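Local coordinates for peptide ABC transporter, peptide-binding protein (Enterococcus faecalis, PDB 3O6P) that probably captures peptides outside the cell for uptake by an ABC transporter, the chain being an internal fragment of the longer solute-binding protein, at residues N51-P55 with E213-M217; K66-A72 with W206-L210. All coordinates share one frame; numbering follows the deposited sequence. Where two conformers were deposited one is given.

Contact 1 of 2, residues N51-P55 with E213-M217; sequences NGLVP and EKTIM
The carboxylate of Glu213 is the flat group at the centre of this contact, its outer edge turned to the backbone N-H groups of Leu53 and Val54. At that edge Leu53 N reaches OE2 of Glu213 at 2.9 Å through the syn lone pair, and Val54 N reaches OE1 of Glu213 at 3.0 Å, also on the syn side but 24° out of the carboxylate plane. Both bonds are fairly straight, the second at 160°. Toward one face comes a water that donates to OE2 of Glu213 at 2.8 Å; Val54 CG2 lies on that side too, 3.3 Å from OE1 of Glu213. Leu53 CB lies off the other face. With CG anti to the backbone N (chi1 169°) and a bend at chi2, the Glu213 chain carries its acid group into the loop. Gly52 brings its CA within 3.3 Å of Glu213 OE2, while the SE atom of Met217, a selenomethionine, packs 3.8 Å from the same CA. A looser apolar touch joins Leu53 to Ile216, beside Phe171. The water also accepts from Asn51 ND2 and donates to Val54 O, linking the Asn51 side chain and the Val54 carbonyl to the acid. Two N-H donors and a water would stabilise the buried group as a carboxylate, so Glu213 is probably ionised while its bonds to successive N-H groups join the loop between helices 35-43 and 68-72 to helix 202-218 in the chain's interior.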
ATOM      1  N   ASN A  51       7.742  -6.613   3.133  1.00 12.99           N
ATOM      2  CA  ASN A  51       8.434  -5.783   4.126  1.00 13.77           C
ATOM      3  C   ASN A  51       7.764  -4.413   4.167  1.00 13.23           C
ATOM      4  O   ASN A  51       7.432  -3.895   5.243  1.00 13.39           O
ATOM      5  CB  ASN A  51       9.901  -5.612   3.754  1.00 13.89           C
ATOM      6  CG  ASN A  51      10.633  -4.754   4.744  1.00 15.70           C
ATOM      7  OD1 ASN A  51      10.951  -5.216   5.851  1.00 17.38           O
ATOM      8  ND2 ASN A  51      10.868  -3.473   4.384  1.00 15.86           N
ATOM      9  N   GLY A  52       7.539  -3.861   2.979  1.00 12.64           N
ATOM     10  CA  GLY A  52       6.935  -2.522   2.823  1.00 11.97           C
ATOM     11  C   GLY A  52       6.457  -2.390   1.396  1.00 11.88           C
ATOM     12  O   GLY A  52       5.818  -3.302   0.834  1.00 12.40           O
ATOM     13  N   LEU A  53       6.746  -1.238   0.802  1.00 11.73           N
ATOM     14  CA  LEU A  53       6.366  -0.984  -0.572  1.00 11.82           C
ATOM     15  C   LEU A  53       7.460  -1.464  -1.510  1.00 12.77           C
ATOM     16  O   LEU A  53       7.197  -2.230  -2.442  1.00 12.76           O
ATOM     17  CB  LEU A  53       6.089   0.509  -0.777  1.00 12.31           C
ATOM     18  CG  LEU A  53       5.851   0.923  -2.230  1.00 12.12           C
ATOM     19  CD1 LEU A  53       4.619   0.194  -2.809  1.00 14.66           C
ATOM     20  CD2 LEU A  53       5.698   2.443  -2.378  1.00 13.46           C
ATOM     21  N   VAL A  54       8.680  -1.009  -1.296  1.00 12.59           N
ATOM     22  CA  VAL A  54       9.777  -1.432  -2.196  1.00 13.94           C
ATOM     23  C   VAL A  54      10.100  -2.898  -1.867  1.00 14.20           C
ATOM     24  O   VAL A  54      10.272  -3.231  -0.683  1.00 14.42           O
ATOM     25  CB  VAL A  54      11.021  -0.549  -1.961  1.00 13.57           C
ATOM     26  CG1 VAL A  54      12.241  -1.094  -2.718  1.00 15.89           C
ATOM     27  CG2 VAL A  54      10.737   0.892  -2.395  1.00 14.16           C
ATOM     28  N   PRO A  55      10.160  -3.784  -2.887  1.00 15.31           N
ATOM     29  CA  PRO A  55      10.491  -5.198  -2.604  1.00 16.09           C
ATOM     30  C   PRO A  55      11.834  -5.383  -1.924  1.00 17.28           C
ATOM     31  O   PRO A  55      12.766  -4.609  -2.159  1.00 17.88           O
ATOM     32  CB  PRO A  55      10.554  -5.829  -4.000  1.00 16.92           C
ATOM     33  CG  PRO A  55       9.624  -5.007  -4.784  1.00 16.75           C
ATOM     34  CD  PRO A  55       9.791  -3.603  -4.300  1.00 15.85           C
ATOM     35  N   GLU A 213      10.232   5.788   1.579  1.00 11.51           N
ATOM     36  CA  GLU A 213       9.628   4.499   2.001  1.00 11.26           C
ATOM     37  C   GLU A 213       9.111   4.602   3.435  1.00 11.01           C
ATOM     38  O   GLU A 213       7.994   4.194   3.717  1.00 10.74           O
ATOM     39  CB  GLU A 213      10.676   3.368   1.890  1.00 12.23           C
ATOM     40  CG  GLU A 213      10.284   2.028   2.548  1.00 12.22           C
ATOM     41  CD  GLU A 213       9.396   1.100   1.705  1.00 13.42           C
ATOM     42  OE1 GLU A 213       9.208   1.317   0.489  1.00 14.03           O
ATOM     43  OE2 GLU A 213       8.900   0.107   2.286  1.00 14.57           O
ATOM     44  N   LYS A 214       9.932   5.107   4.346  1.00 10.70           N
ATOM     45  CA  LYS A 214       9.528   5.177   5.766  1.00 11.25           C
ATOM     46  C   LYS A 214       8.356   6.130   5.942  1.00 11.72           C
ATOM     47  O   LYS A 214       7.540   5.959   6.856  1.00 12.87           O
ATOM     48  CB  LYS A 214      10.693   5.571   6.669  1.00 12.17           C
ATOM     49  CG  LYS A 214      11.795   4.502   6.705  1.00 12.82           C
ATOM     50  CD  LYS A 214      12.813   4.713   7.787  1.00 20.81           C
ATOM     51  CE  LYS A 214      13.798   5.761   7.500  1.00 20.63           C
ATOM     52  NZ  LYS A 214      14.858   5.732   8.613  1.00 22.52           N
ATOM     53  N   THR A 215       8.259   7.143   5.080  1.00 10.60           N
ATOM     54  CA  THR A 215       7.145   8.096   5.221  1.00 11.58           C
ATOM     55  C   THR A 215       5.807   7.461   4.816  1.00 10.98           C
ATOM     56  O   THR A 215       4.837   7.510   5.571  1.00 12.24           O
ATOM     57  CB  THR A 215       7.397   9.351   4.383  1.00 11.26           C
ATOM     58  OG1 THR A 215       8.601   9.989   4.857  1.00 13.41           O
ATOM     59  CG2 THR A 215       6.220  10.340   4.511  1.00 13.34           C
ATOM     60  N   ILE A 216       5.767   6.844   3.646  1.00 10.86           N
ATOM     61  CA  ILE A 216       4.507   6.236   3.186  1.00  9.97           C
ATOM     62  C   ILE A 216       4.110   5.034   4.035  1.00 10.42           C
ATOM     63  O   ILE A 216       2.928   4.820   4.278  1.00 10.73           O
ATOM     64  CB  ILE A 216       4.511   5.927   1.669  1.00  9.64           C
ATOM     65  CG1 ILE A 216       3.091   5.592   1.189  1.00 10.64           C
ATOM     66  CG2 ILE A 216       5.549   4.857   1.309  1.00 10.56           C
ATOM     67  CD1 ILE A 216       2.977   5.545  -0.329  1.00  9.93           C
HETATM   68  N   MSE A 217       5.093   4.278   4.541  1.00  9.70           N
HETATM   69  CA  MSE A 217       4.739   3.183   5.453  1.00 10.39           C
HETATM   70  C   MSE A 217       4.328   3.699   6.813  1.00 11.09           C
HETATM   71  O   MSE A 217       3.475   3.093   7.490  1.00 12.08           O
HETATM   72  CB  MSE A 217       5.881   2.179   5.543  1.00 10.28           C
HETATM   73  CG  MSE A 217       6.013   1.395   4.231  1.00 11.42           C
HETATM   74 SE   MSE A 217       4.480   0.272   3.775  0.75 11.64          SE
HETATM   75  CE  MSE A 217       3.511   1.496   2.617  1.00 13.40           C
TER
HETATM   76  O   HOH W   1      10.482  -2.166   1.829  1.00 15.49           O

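Contact 2 of 2, residues K66-A72 with W206-L210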
ATOM      1  N   LYS A  66      24.082  -3.301   1.608  1.00 44.07           N
ATOM      2  CA  LYS A  66      22.857  -3.399   2.411  1.00 37.94           C
ATOM      3  C   LYS A  66      21.591  -3.286   1.593  1.00 35.09           C
ATOM      4  O   LYS A  66      21.476  -2.448   0.699  1.00 34.86           O
ATOM      5  CB  LYS A  66      22.856  -2.386   3.542  1.00 37.08           C
ATOM      6  CG  LYS A  66      24.025  -2.562   4.509  1.00 37.27           C
ATOM      7  CD  LYS A  66      24.098  -1.413   5.524  1.00 37.80           C
ATOM      8  CE  LYS A  66      24.454  -0.068   4.864  1.00 37.99           C
ATOM      9  NZ  LYS A  66      25.785  -0.102   4.179  1.00 41.32           N
ATOM     10  N   ASP A  67      20.638  -4.153   1.904  1.00 33.28           N
ATOM     11  CA  ASP A  67      19.391  -4.173   1.181  1.00 30.69           C
ATOM     12  C   ASP A  67      18.524  -2.969   1.540  1.00 27.98           C
ATOM     13  O   ASP A  67      18.424  -2.611   2.712  1.00 27.84           O
ATOM     14  CB  ASP A  67      18.634  -5.456   1.504  1.00 31.36           C
ATOM     15  CG  ASP A  67      17.361  -5.584   0.709  1.00 32.47           C
ATOM     16  OD1 ASP A  67      17.408  -5.509  -0.542  1.00 35.44           O
ATOM     17  OD2 ASP A  67      16.312  -5.763   1.327  1.00 34.80           O
ATOM     18  N   PHE A  68      17.895  -2.359   0.538  1.00 24.66           N
ATOM     19  CA  PHE A  68      16.971  -1.245   0.780  1.00 21.21           C
ATOM     20  C   PHE A  68      15.914  -1.589   1.824  1.00 20.15           C
ATOM     21  O   PHE A  68      15.659  -0.801   2.736  1.00 19.73           O
ATOM     22  CB  PHE A  68      16.257  -0.825  -0.508  1.00 20.59           C
ATOM     23  CG  PHE A  68      15.406   0.412  -0.351  1.00 18.10           C
ATOM     24  CD1 PHE A  68      15.952   1.689  -0.514  1.00 16.81           C
ATOM     25  CD2 PHE A  68      14.054   0.298  -0.032  1.00 17.12           C
ATOM     26  CE1 PHE A  68      15.153   2.838  -0.358  1.00 15.51           C
ATOM     27  CE2 PHE A  68      13.250   1.422   0.126  1.00 14.09           C
ATOM     28  CZ  PHE A  68      13.804   2.701  -0.041  1.00 15.28           C
ATOM     29  N   ALA A  69      15.250  -2.733   1.659  1.00 19.10           N
ATOM     30  CA  ALA A  69      14.155  -3.098   2.578  1.00 18.69           C
ATOM     31  C   ALA A  69      14.661  -3.300   4.008  1.00 19.65           C
ATOM     32  O   ALA A  69      13.999  -2.891   4.966  1.00 19.47           O
ATOM     33  CB  ALA A  69      13.399  -4.331   2.079  1.00 18.69           C
ATOM     34  N   LYS A  70      15.835  -3.912   4.157  1.00 21.08           N
ATOM     35  CA  LYS A  70      16.405  -4.111   5.491  1.00 23.40           C
ATOM     36  C   LYS A  70      16.741  -2.772   6.157  1.00 23.28           C
ATOM     37  O   LYS A  70      16.477  -2.575   7.349  1.00 23.18           O
ATOM     38  CB  LYS A  70      17.636  -5.018   5.448  1.00 25.52           C
ATOM     39  CG  LYS A  70      17.354  -6.441   5.054  1.00 30.69           C
ATOM     40  CD  LYS A  70      18.676  -7.184   4.848  1.00 38.73           C
ATOM     41  CE  LYS A  70      18.489  -8.688   4.717  1.00 41.81           C
ATOM     42  NZ  LYS A  70      19.742  -9.423   5.106  1.00 45.74           N
ATOM     43  N   GLU A  71      17.318  -1.857   5.383  0.50 23.26           N
ATOM     44  CA  GLU A  71      17.662  -0.535   5.886  0.50 23.59           C
ATOM     45  C   GLU A  71      16.428   0.284   6.273  0.50 22.18           C
ATOM     46  O   GLU A  71      16.450   1.018   7.266  0.50 22.22           O
ATOM     47  CB  GLU A  71      18.503   0.232   4.863  0.50 24.58           C
ATOM     48  CG  GLU A  71      19.960  -0.157   4.856  0.50 27.79           C
ATOM     49  CD  GLU A  71      20.812   0.844   4.101  0.50 31.32           C
ATOM     50  OE1 GLU A  71      21.071   0.595   2.912  0.50 34.06           O
ATOM     51  OE2 GLU A  71      21.206   1.882   4.680  0.50 33.13           O
ATOM     52  N   ALA A  72      15.360   0.154   5.487  1.00 20.70           N
ATOM     53  CA  ALA A  72      14.146   0.911   5.722  1.00 18.59           C
ATOM     54  C   ALA A  72      13.441   0.393   6.971  1.00 18.32           C
ATOM     55  O   ALA A  72      12.777   1.155   7.666  1.00 19.06           O
ATOM     56  CB  ALA A  72      13.209   0.842   4.490  1.00 17.99           C
ATOM     57  N   TRP A 206      20.007   7.894  -1.943  1.00 18.91           N
ATOM     58  CA  TRP A 206      19.625   6.684  -1.206  1.00 18.97           C
ATOM     59  C   TRP A 206      18.868   7.044   0.069  1.00 18.58           C
ATOM     60  O   TRP A 206      17.827   6.447   0.394  1.00 17.65           O
ATOM     61  CB  TRP A 206      20.888   5.878  -0.859  1.00 19.77           C
ATOM     62  CG  TRP A 206      20.638   4.557  -0.158  1.00 22.02           C
ATOM     63  CD1 TRP A 206      20.807   4.290   1.177  1.00 22.96           C
ATOM     64  CD2 TRP A 206      20.202   3.323  -0.762  1.00 23.91           C
ATOM     65  NE1 TRP A 206      20.499   2.976   1.435  1.00 23.57           N
ATOM     66  CE2 TRP A 206      20.135   2.357   0.268  1.00 24.02           C
ATOM     67  CE3 TRP A 206      19.871   2.941  -2.075  1.00 24.80           C
ATOM     68  CZ2 TRP A 206      19.746   1.029   0.031  1.00 26.29           C
ATOM     69  CZ3 TRP A 206      19.500   1.608  -2.312  1.00 25.96           C
ATOM     70  CH2 TRP A 206      19.423   0.682  -1.260  1.00 25.80           C
ATOM     71  N   ASP A 207      19.393   8.012   0.809  0.50 18.35           N
ATOM     72  CA  ASP A 207      18.742   8.414   2.043  0.50 18.37           C
ATOM     73  C   ASP A 207      17.365   9.051   1.775  0.50 17.69           C
ATOM     74  O   ASP A 207      16.429   8.850   2.545  0.50 17.10           O
ATOM     75  CB  ASP A 207      19.654   9.324   2.873  0.50 18.78           C
ATOM     76  CG  ASP A 207      20.770   8.558   3.591  0.50 20.60           C
ATOM     77  OD1 ASP A 207      20.765   7.308   3.611  0.50 22.32           O
ATOM     78  OD2 ASP A 207      21.681   9.216   4.135  0.50 23.95           O
ATOM     79  N   ASP A 208      17.244   9.808   0.680  1.00 17.24           N
ATOM     80  CA  ASP A 208      15.938  10.364   0.277  1.00 16.90           C
ATOM     81  C   ASP A 208      14.926   9.243  -0.023  1.00 15.87           C
ATOM     82  O   ASP A 208      13.757   9.295   0.408  1.00 15.86           O
ATOM     83  CB  ASP A 208      16.099  11.266  -0.944  1.00 17.77           C
ATOM     84  CG  ASP A 208      16.654  12.633  -0.589  1.00 20.75           C
ATOM     85  OD1 ASP A 208      16.376  13.121   0.535  1.00 24.08           O
ATOM     86  OD2 ASP A 208      17.325  13.238  -1.447  1.00 23.90           O
HETATM   87  N   MSE A 209      15.376   8.209  -0.726  1.00 15.30           N
HETATM   88  CA  MSE A 209      14.471   7.110  -1.055  1.00 14.77           C
HETATM   89  C   MSE A 209      14.076   6.329   0.194  1.00 14.45           C
HETATM   90  O   MSE A 209      12.903   5.961   0.349  1.00 13.99           O
HETATM   91  CB  MSE A 209      15.075   6.191  -2.104  1.00 14.68           C
HETATM   92  CG  MSE A 209      15.244   6.912  -3.465  1.00 16.18           C
HETATM   93 SE   MSE A 209      15.831   5.731  -4.855  0.75 19.09          SE
HETATM   94  CE  MSE A 209      17.556   5.224  -4.128  1.00 21.50           C
ATOM     95  N   LEU A 210      15.040   6.077   1.092  1.00 14.81           N
ATOM     96  CA  LEU A 210      14.718   5.429   2.385  1.00 13.97           C
ATOM     97  C   LEU A 210      13.690   6.232   3.181  1.00 13.89           C
ATOM     98  O   LEU A 210      12.740   5.667   3.743  1.00 13.35           O
ATOM     99  CB  LEU A 210      15.974   5.265   3.241  1.00 14.97           C
ATOM    100  CG  LEU A 210      16.929   4.146   2.841  1.00 15.81           C
ATOM    101  CD1 LEU A 210      18.180   4.292   3.707  1.00 17.40           C
ATOM    102  CD2 LEU A 210      16.277   2.794   3.074  1.00 16.43           C
TER
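Trp206 meets Phe68 and Glu71 where helices 68-72 and 202-218 of this family 5 solute-binding protein fragment pack across each other around an edge-to-face aromatic pair; the axes of 68-72 and 206-210 approach to 10.7 Å at 66°. Asp67 is the N-cap of helix 68-72, its side chain accepting weakly from Ala69 N and Lys70 N. The Trp206 CG stands anti to the backbone N, carrying the indole over the start of that helix. There Phe68 turns its edge to the face of the six-membered ring, a T-shaped pair with centroids 5.3 Å apart and planes at 87°; Phe68 CB also packs 3.6 Å from Trp206 CH2. At the indole's edge, Trp206 NE1 donates to Glu71 OE1 at 2.9 Å. The bond is bent, 131° at the hydrogen, and meets the oxygen from above the carboxylate plane; since Glu71 was modelled in two conformers, it holds for the given one alone. Asp61 brings a second carboxylate close to Glu71. Three residues after Trp206, Met209 lays its CB 3.8 Å from Phe68 CE1, and its O lies at the ring's edge, 3.4 Å from Phe68 CZ; it also touches Ser165 and Leu168 of helix 165-168 and Ala194 of helix 185-195. Leu210 then covers one face of the phenyl ring, its CD2 in a CH-pi contact 3.9 Å from the Phe68 centroid and equally far from Ala72 CB.

Helix 202-218 serves both contacts, with 206-210 used in contact 2 and 213-217 about two turns later in contact 1; their centres lie 9 Å apart. In sequence, both segments of contact 2 fall between the two segments of contact 1. Phe68 joins them directly: its CE2 packs 3.7 Å from Glu213 CB and its CD2 3.5 Å from Val54 CG1, so one ring borders both the indole of Trp206 and the chain of Glu213. Contact 1 is the deeper, its centre about 8 Å from the centre of the chain against about 17 Å for contact 2. The bound sodium ion is held by Gln123, Leu126 and Val129, and neither contact supplies a ligand to it.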